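PDB 3GRF: ornithine carbamoyltransferase from Giardia intestinalis, which probably catalyses the transfer of a carbamoyl group between carbamoyl phosphate and ornithine, forming or consuming citrulline, and belongs to an arginine degradation pathway. Local coordinates for residues 109-112 with 113-117; 91-94 with 95-99; 132-135 with 136-139; 170-173 with 174-177. One frame throughout, in Å; residues are numbered along the deposited sequence.

Contact 1 (109-112 with 113-117)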
loop_
_atom_site.group_PDB
_atom_site.type_symbol
_atom_site.label_atom_id
_atom_site.label_comp_id
_atom_site.label_asym_id
_atom_site.label_seq_id
_atom_site.Cartn_x
_atom_site.Cartn_y
_atom_site.Cartn_z
ATOM N N ALA A 109 19.176 -7.827 1.081
ATOM C CA ALA A 109 20.234 -8.391 1.928
ATOM C C ALA A 109 21.643 -7.880 1.552
ATOM O O ALA A 109 22.256 -7.129 2.332
ATOM C CB ALA A 109 20.175 -9.911 1.924
ATOM N N THR A 110 22.124 -8.249 0.355
ATOM C CA THR A 110 23.512 -7.989 -0.050
ATOM C C THR A 110 23.643 -6.891 -1.094
ATOM O O THR A 110 22.709 -6.630 -1.855
ATOM C CB THR A 110 24.178 -9.236 -0.636
ATOM O OG1 THR A 110 23.447 -9.660 -1.798
ATOM C CG2 THR A 110 24.266 -10.363 0.421
ATOM N N LYS A 111 24.823 -6.272 -1.134
ATOM C CA LYS A 111 25.145 -5.275 -2.164
ATOM C C LYS A 111 25.049 -5.837 -3.576
ATOM O O LYS A 111 24.909 -5.068 -4.536
ATOM C CB LYS A 111 26.502 -4.596 -1.912
ATOM C CG LYS A 111 27.666 -5.509 -1.673
ATOM C CD LYS A 111 28.920 -4.691 -1.437
ATOM C CE LYS A 111 29.963 -5.500 -0.698
ATOM N NZ LYS A 111 30.125 -6.871 -1.297
ATOM N N GLU A 112 25.087 -7.177 -3.657
ATOM C CA GLU A 112 25.101 -7.988 -4.907
ATOM C C GLU A 112 23.789 -7.916 -5.687
ATOM O O GLU A 112 23.757 -7.489 -6.860
ATOM C CB GLU A 112 25.403 -9.473 -4.588
ATOM C CG GLU A 112 26.616 -9.735 -3.651
ATOM C CD GLU A 112 27.820 -8.824 -3.934
ATOM O OE1 GLU A 112 28.611 -8.577 -2.994
ATOM O OE2 GLU A 112 27.967 -8.353 -5.089
ATOM N N MET A 113 22.717 -8.312 -5.004
ATOM C CA MET A 113 21.333 -8.167 -5.462
ATOM C C MET A 113 20.962 -6.725 -5.801
ATOM O O MET A 113 20.249 -6.470 -6.770
ATOM C CB MET A 113 20.408 -8.686 -4.378
ATOM C CG MET A 113 21.052 -9.778 -3.527
ATOM S SD MET A 113 20.154 -10.200 -2.027
ATOM C CE MET A 113 18.635 -10.893 -2.687
ATOM N N MET A 114 21.465 -5.796 -5.000
ATOM C CA MET A 114 21.242 -4.372 -5.214
ATOM C C MET A 114 21.919 -3.869 -6.475
ATOM O O MET A 114 21.322 -3.090 -7.249
ATOM C CB MET A 114 21.721 -3.581 -3.984
ATOM C CG MET A 114 21.395 -2.100 -4.037
ATOM S SD MET A 114 19.630 -1.846 -3.866
ATOM C CE MET A 114 19.272 -0.785 -5.258
ATOM N N ARG A 115 23.170 -4.286 -6.659
ATOM C CA ARG A 115 23.975 -3.978 -7.846
ATOM C C ARG A 115 23.462 -4.624 -9.112
ATOM O O ARG A 115 23.516 -4.011 -10.175
ATOM C CB ARG A 115 25.409 -4.461 -7.667
ATOM C CG ARG A 115 26.351 -3.405 -7.131
ATOM C CD ARG A 115 27.398 -4.087 -6.269
ATOM N NE ARG A 115 28.227 -3.151 -5.510
ATOM C CZ ARG A 115 29.286 -3.509 -4.785
ATOM N NH1 ARG A 115 29.650 -4.785 -4.719
ATOM N NH2 ARG A 115 29.984 -2.588 -4.122
ATOM N N GLU A 116 23.025 -5.880 -8.990
ATOM C CA GLU A 116 22.398 -6.637 -10.065
ATOM C C GLU A 116 21.147 -5.903 -10.567
ATOM O O GLU A 116 21.024 -5.592 -11.766
ATOM C CB GLU A 116 22.152 -8.074 -9.530
ATOM C CG GLU A 116 21.230 -9.075 -10.276
ATOM C CD GLU A 116 21.558 -9.305 -11.738
ATOM O OE1 GLU A 116 21.384 -10.449 -12.202
ATOM O OE2 GLU A 116 21.941 -8.347 -12.440
ATOM N N MET A 117 20.255 -5.552 -9.638
ATOM C CA MET A 117 19.024 -4.836 -9.982
ATOM C C MET A 117 19.326 -3.517 -10.661
ATOM O O MET A 117 18.835 -3.245 -11.758
ATOM C CB MET A 117 18.188 -4.569 -8.738
ATOM C CG MET A 117 16.851 -3.924 -9.062
ATOM S SD MET A 117 16.037 -3.283 -7.572
ATOM C CE MET A 117 15.406 -4.835 -6.939
#
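The backbone N of T110, the N-cap residue, points at a thioether: its bond to SD of M113 is weak but straight, 3.7 Å long with 172° at the hydrogen. The sulfur lies at the position, three residues past the N-cap, from which a capping box side chain would accept. With CG beside its own backbone N, M113 folds back across the T110 side chain at about a right angle, and T110 OG1 lies only 3.0 Å from M113 CG. A109 CB packs on the same sulfur.

On another side of the turn K111 and R115 run side by side in the same direction. The aliphatic part of the lysine covers one face of the guanidinium, with K111 CD 3.4 Å from R115 NH1. Both cations share the carboxylate of E112: K111 NZ bonds OE1 at 2.8 Å, nearly along the C-O axis, while R115 NH1 approaches OE2 at 4.0 Å, a long salt bridge made at the guanidinium edge with the two planes 65° apart. The shared anion probably offsets the closeness of the two positive ends.

Backbone bonds begin weakly with M114 N to T110 O and tighten at E116 N to E112 O, 2.8 Å. M114 turns inward onto strands 103-107 and 125-127, whereas the charged side chains lie toward the surface. This is the N-terminal part of the amphipathic connecting helix in a beta-alpha-beta unit, strand 103-107, helix 111-120, strand 125-127.

Contact 2 (91-94 with 95-99)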
loop_
_atom_site.group_PDB
_atom_site.type_symbol
_atom_site.label_atom_id
_atom_site.label_comp_id
_atom_site.label_asym_id
_atom_site.label_seq_id
_atom_site.Cartn_x
_atom_site.Cartn_y
_atom_site.Cartn_z
ATOM N N GLN A 91 17.082 -9.048 -14.013
ATOM C CA GLN A 91 17.164 -8.247 -15.243
ATOM C C GLN A 91 15.791 -7.928 -15.830
ATOM O O GLN A 91 15.524 -6.790 -16.173
ATOM C CB GLN A 91 18.026 -8.966 -16.301
ATOM C CG GLN A 91 18.022 -8.239 -17.644
ATOM C CD GLN A 91 18.718 -9.014 -18.732
ATOM O OE1 GLN A 91 18.850 -8.537 -19.851
ATOM N NE2 GLN A 91 19.197 -10.217 -18.400
ATOM N N ASP A 92 14.971 -8.974 -15.985
ATOM C CA ASP A 92 13.628 -8.910 -16.531
ATOM C C ASP A 92 12.747 -8.083 -15.621
ATOM O O ASP A 92 11.989 -7.227 -16.096
ATOM C CB ASP A 92 13.036 -10.315 -16.685
ATOM C CG ASP A 92 13.624 -11.091 -17.872
ATOM O OD1 ASP A 92 14.497 -10.585 -18.618
ATOM O OD2 ASP A 92 13.182 -12.230 -18.080
ATOM N N THR A 93 12.872 -8.298 -14.312
ATOM C CA THR A 93 12.122 -7.500 -13.355
ATOM C C THR A 93 12.499 -6.016 -13.544
ATOM O O THR A 93 11.627 -5.173 -13.795
ATOM C CB THR A 93 12.342 -8.014 -11.911
ATOM O OG1 THR A 93 11.876 -9.363 -11.819
ATOM C CG2 THR A 93 11.582 -7.182 -10.920
ATOM N N ALA A 94 13.804 -5.715 -13.488
ATOM C CA ALA A 94 14.268 -4.337 -13.591
ATOM C C ALA A 94 13.930 -3.711 -14.947
ATOM O O ALA A 94 13.535 -2.564 -15.014
ATOM C CB ALA A 94 15.759 -4.245 -13.291
ATOM N N GLU A 95 14.108 -4.472 -16.030
ATOM C CA GLU A 95 13.760 -4.025 -17.386
ATOM C C GLU A 95 12.294 -3.666 -17.456
ATOM O O GLU A 95 11.906 -2.700 -18.091
ATOM C CB GLU A 95 14.087 -5.096 -18.445
ATOM C CG GLU A 95 15.583 -5.223 -18.819
ATOM C CD GLU A 95 16.115 -4.116 -19.740
ATOM O OE1 GLU A 95 17.276 -4.227 -20.205
ATOM O OE2 GLU A 95 15.417 -3.138 -20.019
ATOM N N VAL A 96 11.487 -4.434 -16.747
ATOM C CA VAL A 96 10.049 -4.244 -16.796
ATOM C C VAL A 96 9.587 -3.093 -15.897
ATOM O O VAL A 96 8.715 -2.343 -16.299
ATOM C CB VAL A 96 9.341 -5.557 -16.457
ATOM C CG1 VAL A 96 7.903 -5.321 -16.084
ATOM C CG2 VAL A 96 9.516 -6.570 -17.639
ATOM N N PHE A 97 10.136 -2.955 -14.682
ATOM C CA PHE A 97 9.672 -1.839 -13.827
ATOM C C PHE A 97 10.143 -0.467 -14.299
ATOM O O PHE A 97 9.480 0.518 -14.044
ATOM C CB PHE A 97 9.782 -2.061 -12.283
ATOM C CG PHE A 97 11.211 -2.201 -11.706
ATOM C CD1 PHE A 97 11.588 -3.399 -11.059
ATOM C CD2 PHE A 97 12.125 -1.147 -11.730
ATOM C CE1 PHE A 97 12.860 -3.536 -10.464
ATOM C CE2 PHE A 97 13.403 -1.266 -11.151
ATOM C CZ PHE A 97 13.769 -2.456 -10.517
ATOM N N SER A 98 11.259 -0.445 -15.039
ATOM C CA SER A 98 11.845 0.773 -15.589
ATOM C C SER A 98 11.041 1.338 -16.746
ATOM O O SER A 98 11.291 2.450 -17.173
ATOM C CB SER A 98 13.272 0.549 -16.068
ATOM O OG SER A 98 14.039 -0.138 -15.113
ATOM N N ARG A 99 10.077 0.590 -17.244
ATOM C CA ARG A 99 9.172 1.123 -18.260
ATOM C C ARG A 99 7.799 1.430 -17.666
ATOM O O ARG A 99 6.844 1.629 -18.413
ATOM C CB ARG A 99 9.021 0.082 -19.344
ATOM C CG ARG A 99 10.223 -0.103 -20.209
ATOM C CD ARG A 99 10.009 -1.382 -21.001
ATOM N NE ARG A 99 10.976 -1.605 -22.095
ATOM C CZ ARG A 99 12.258 -1.923 -21.910
ATOM N NH1 ARG A 99 12.758 -2.052 -20.686
ATOM N NH2 ARG A 99 13.033 -2.135 -22.950
HETATM O O HOH W 1 19.203 -5.635 -19.346
#
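T93 O receives two backbone N-H groups, a good bond from F97 N at 2.8 Å and a weak one from V96 N at 3.0 Å with a strongly bent 122° at the hydrogen. The carbonyl lies in the middle of alpha helix 90-97 of the carbamoyl-phosphate-binding domain, where bonds to the fourth residue back also join E95 to Q91 and V96 to D92. One residue on, A94 O is met by S98 N and by S98 OG, the latter at so short a distance that its exact length is doubtful; that hydroxyl also accepts from S122 N.

The F97 ring leans back over the preceding turn because its CG stands between the backbone N and the carbonyl carbon (chi1 65°). A94 CA lies over one face, 3.6 Å from the centroid, in a CH-pi contact offset toward the rim, while A94 CB touches CZ. T93 CG2 reaches the ring at CD1, 3.8 Å away; the threonine hydroxyl is bonded to T89 O.

Another side of the helix is polar and meets the second subunit: D92 pairs with R287 and Y304 of that subunit, and R99 NE with its D305. R99 also curls back on its own chain, NH1 donating to E95 O and, in the guanidinium plane, to E95 OE2 at 2.9 Å. Q91, extended, and E95, bent at chi2, lie side by side, and one water donates to both, 3.0 Å from Q91 OE1 and very close to E95 OE1.

Contact 3 (132-135 with 136-139)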
loop_
_atom_site.group_PDB
_atom_site.type_symbol
_atom_site.label_atom_id
_atom_site.label_comp_id
_atom_site.label_asym_id
_atom_site.label_seq_id
_atom_site.Cartn_x
_atom_site.Cartn_y
_atom_site.Cartn_z
ATOM N N PHE A 132 26.616 -2.686 2.594
ATOM C CA PHE A 132 27.713 -1.817 2.124
ATOM C C PHE A 132 27.443 -0.302 2.286
ATOM O O PHE A 132 28.389 0.483 2.391
ATOM C CB PHE A 132 28.063 -2.155 0.669
ATOM C CG PHE A 132 29.446 -1.727 0.241
ATOM C CD1 PHE A 132 30.565 -2.127 0.951
ATOM C CD2 PHE A 132 29.624 -0.954 -0.919
ATOM C CE1 PHE A 132 31.843 -1.736 0.550
ATOM C CE2 PHE A 132 30.895 -0.564 -1.342
ATOM C CZ PHE A 132 32.009 -0.972 -0.601
ATOM N N GLY A 133 26.172 0.102 2.321
ATOM C CA GLY A 133 25.807 1.502 2.613
ATOM C C GLY A 133 24.396 1.786 3.118
ATOM O O GLY A 133 23.615 0.875 3.326
ATOM N N HIS A 134 24.070 3.070 3.290
ATOM C CA HIS A 134 22.743 3.523 3.707
ATOM C C HIS A 134 22.608 5.019 3.465
ATOM O O HIS A 134 22.505 5.791 4.420
ATOM C CB HIS A 134 22.478 3.203 5.198
ATOM C CG HIS A 134 21.025 3.254 5.573
ATOM N ND1 HIS A 134 20.567 3.082 6.869
ATOM C CD2 HIS A 134 19.931 3.499 4.817
ATOM C CE1 HIS A 134 19.254 3.208 6.886
ATOM N NE2 HIS A 134 18.845 3.449 5.652
ATOM N N PRO A 135 22.601 5.420 2.182
ATOM C CA PRO A 135 22.734 6.805 1.750
ATOM C C PRO A 135 21.546 7.670 2.102
ATOM O O PRO A 135 21.709 8.889 2.240
ATOM C CB PRO A 135 22.921 6.701 0.226
ATOM C CG PRO A 135 22.368 5.323 -0.166
ATOM C CD PRO A 135 22.484 4.466 1.056
ATOM N N LEU A 136 20.358 7.064 2.227
ATOM C CA LEU A 136 19.154 7.784 2.693
ATOM C C LEU A 136 19.306 8.265 4.128
ATOM O O LEU A 136 18.876 9.365 4.501
ATOM C CB LEU A 136 17.917 6.886 2.582
ATOM C CG LEU A 136 17.410 6.540 1.177
ATOM C CD1 LEU A 136 16.332 5.409 1.249
ATOM C CD2 LEU A 136 16.873 7.769 0.535
ATOM N N GLN A 137 19.922 7.418 4.942
ATOM C CA GLN A 137 20.297 7.757 6.310
ATOM C C GLN A 137 21.384 8.817 6.252
ATOM O O GLN A 137 21.411 9.697 7.097
ATOM C CB GLN A 137 20.863 6.499 7.026
ATOM C CG GLN A 137 21.096 6.637 8.579
ATOM C CD GLN A 137 19.809 6.902 9.362
ATOM O OE1 GLN A 137 18.932 6.093 9.357
ATOM N NE2 GLN A 137 19.684 8.078 9.971
ATOM N N MET A 138 22.300 8.739 5.274
ATOM C CA MET A 138 23.431 9.680 5.276
ATOM C C MET A 138 22.917 11.078 5.034
ATOM O O MET A 138 23.251 11.973 5.787
ATOM C CB MET A 138 24.559 9.326 4.274
ATOM C CG MET A 138 25.302 8.052 4.602
ATOM S SD MET A 138 26.002 7.943 6.278
ATOM C CE MET A 138 24.654 7.235 7.183
ATOM N N VAL A 139 22.063 11.263 4.042
ATOM C CA VAL A 139 21.493 12.612 3.822
ATOM C C VAL A 139 20.722 13.096 5.078
ATOM O O VAL A 139 20.706 14.293 5.384
ATOM C CB VAL A 139 20.522 12.658 2.641
ATOM C CG1 VAL A 139 20.076 14.135 2.360
ATOM C CG2 VAL A 139 21.151 12.031 1.428
#
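The imidazole of H134 lies flat against Q137 CB, which stands 3.5 Å from the ring centroid and only 13° off the ring normal, a CH-pi contact over the centre of one face. H134 holds CG anti to its backbone N (chi1 -162°), which swings the ring back alongside the first helical turn. Beyond CB the glutamine bends at chi2, and its amide plane stands 77° from the ring. The amide end is held by other groups: NE2 donates to D141, and OE1 has a weak bond with R310.

H134 is the N-cap of helix 135-151, and its carbonyl oxygen accepts from M138 N at 3.1 Å, in the carbonyl plane. Q137 CB lies beside that same oxygen at 3.2 Å. The sequence from H134 to Q137 matches the HPxQ signature of the transcarbamoylases, which in relatives belongs to the carbamoyl phosphate site; here it puts a proline at the first helical position, where no backbone N-H is needed.

P135 O receives V139 N at 3.0 Å in a nearly straight bond. V139 CG2 also rests on this oxygen, 3.3 Å away. M138 curls over the turn, its CG 3.6 Å from H134 O, and its side chain continues onto D177 and L178 of helix 173-185. V139 packs on S313 and V317 of helix 303-322.

Contact 4 (170-173 with 174-177)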
loop_
_atom_site.group_PDB
_atom_site.type_symbol
_atom_site.label_atom_id
_atom_site.label_comp_id
_atom_site.label_asym_id
_atom_site.label_seq_id
_atom_site.Cartn_x
_atom_site.Cartn_y
_atom_site.Cartn_z
ATOM N N SER A 170 32.557 -1.399 13.690
ATOM C CA SER A 170 32.854 -0.498 12.607
ATOM C C SER A 170 33.095 -1.215 11.313
ATOM O O SER A 170 33.462 -0.599 10.303
ATOM C CB SER A 170 33.981 0.466 13.004
ATOM O OG SER A 170 33.524 1.285 14.089
ATOM N N MET A 171 32.828 -2.511 11.314
ATOM C CA MET A 171 32.761 -3.230 10.082
ATOM C C MET A 171 31.283 -3.256 9.790
ATOM O O MET A 171 30.579 -4.191 10.147
ATOM C CB MET A 171 33.335 -4.638 10.252
ATOM C CG MET A 171 33.587 -5.293 8.919
ATOM S SD MET A 171 34.093 -7.016 8.967
ATOM C CE MET A 171 35.742 -6.929 9.610
ATOM N N ASN A 172 30.782 -2.167 9.212
ATOM C CA ASN A 172 29.405 -1.877 9.331
ATOM C C ASN A 172 29.021 -0.956 8.200
ATOM O O ASN A 172 29.660 0.071 7.997
ATOM C CB ASN A 172 29.181 -1.241 10.718
ATOM C CG ASN A 172 27.786 -0.709 10.945
ATOM O OD1 ASN A 172 26.991 -0.495 10.033
ATOM N ND2 ASN A 172 27.525 -0.382 12.191
ATOM N N ASN A 173 28.000 -1.276 7.482
ATOM C CA ASN A 173 27.560 -0.495 6.335
ATOM C C ASN A 173 27.219 0.956 6.669
ATOM O O ASN A 173 27.376 1.852 5.830
ATOM C CB ASN A 173 26.376 -1.205 5.681
ATOM C CG ASN A 173 25.097 -1.085 6.473
ATOM O OD1 ASN A 173 24.980 -1.603 7.578
ATOM N ND2 ASN A 173 24.116 -0.387 5.903
ATOM N N VAL A 174 26.726 1.170 7.890
ATOM C CA VAL A 174 26.393 2.516 8.379
ATOM C C VAL A 174 27.680 3.312 8.625
ATOM O O VAL A 174 27.775 4.460 8.221
ATOM C CB VAL A 174 25.373 2.475 9.600
ATOM C CG1 VAL A 174 25.505 3.698 10.524
ATOM C CG2 VAL A 174 23.901 2.363 9.091
ATOM N N THR A 175 28.681 2.702 9.273
ATOM C CA THR A 175 30.000 3.297 9.501
ATOM C C THR A 175 30.693 3.605 8.170
ATOM O O THR A 175 31.182 4.712 8.006
ATOM C CB THR A 175 30.899 2.372 10.331
ATOM O OG1 THR A 175 30.123 1.830 11.407
ATOM C CG2 THR A 175 32.107 3.113 10.891
ATOM N N TYR A 176 30.693 2.643 7.237
ATOM C CA TYR A 176 31.177 2.862 5.860
ATOM C C TYR A 176 30.600 4.105 5.246
ATOM O O TYR A 176 31.322 4.946 4.727
ATOM C CB TYR A 176 30.845 1.677 4.956
ATOM C CG TYR A 176 31.524 0.382 5.396
ATOM C CD1 TYR A 176 31.221 -0.816 4.774
ATOM C CD2 TYR A 176 32.446 0.373 6.465
ATOM C CE1 TYR A 176 31.822 -2.029 5.189
ATOM C CE2 TYR A 176 33.079 -0.850 6.891
ATOM C CZ TYR A 176 32.757 -2.023 6.244
ATOM O OH TYR A 176 33.363 -3.209 6.654
ATOM N N ASP A 177 29.290 4.221 5.279
ATOM C CA ASP A 177 28.674 5.364 4.587
ATOM C C ASP A 177 28.881 6.693 5.340
ATOM O O ASP A 177 28.927 7.751 4.706
ATOM C CB ASP A 177 27.182 5.057 4.292
ATOM C CG ASP A 177 26.810 5.184 2.817
ATOM O OD1 ASP A 177 27.669 5.395 1.938
ATOM O OD2 ASP A 177 25.615 5.078 2.530
#
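V174 gives its backbone N to OD1 of N172 at 2.7 Å, the capping bond of helix 173-185 and an Asx turn, since the donor is two residues beyond the acceptor. The approach is from above the amide plane, 37° out of it. A chi1 of 173° extends the side chain of N172 so that its amide comes alongside the valine; ND2 is bonded in turn to D241 OD2 and D169 O, fixing its rotation.

T175 crosses the N172 side chain at about a right angle, OG1 lying 3.3 Å from N172 CB. Its methyl CG2 meets S170 CB at 3.9 Å.

Y176 bonds its backbone N to N172 O at 2.9 Å, almost linear at 178° and nearly along the C=O axis. Its ring also leans over this carbonyl: N172 O sits over one face near the rim, 3.2 Å from Y176 CG. The far end of the ring lies against the loop, with CE2 3.4 Å from S170 O and the hydroxyl OH 3.1 Å from M171 CG, the side chains of M171 and Y176 pointing the same way.

D177 closes the turn by donating its N to N173 O at 3.1 Å. Its carboxylate also serves I13 N and R180, besides a partner in the other domain. A helix that begins soon after strand 164-167, the first along the chain in its parallel sheet, is the beta-alpha step of a Rossmann-like domain, and the asparagine cap starts it here; in relatives the loop at this place borders the ornithine site, and the same is probable here.

Contacts 1, 3 and 4 lie at helix starts; contact 2 runs along most of a short helix. Contact 1 is a surface contact and contact 2 is partly buried at a subunit interface; charged groups are prominent in both, beside the F97 packing of contact 2, and they meet where M117 CG packs on F97 CZ. Contacts 3 and 4 are buried, the first beginning with a histidine at the N-cap and a proline after it, the second capped by an asparagine side chain. They join the two domains: D177 OD2 probably accepts from H134 N at 2.6 Å, and N173 ND2 probably donates to G133 O at 2.9 Å. F132 of contact 3 also reaches K111 and R115 of contact 1.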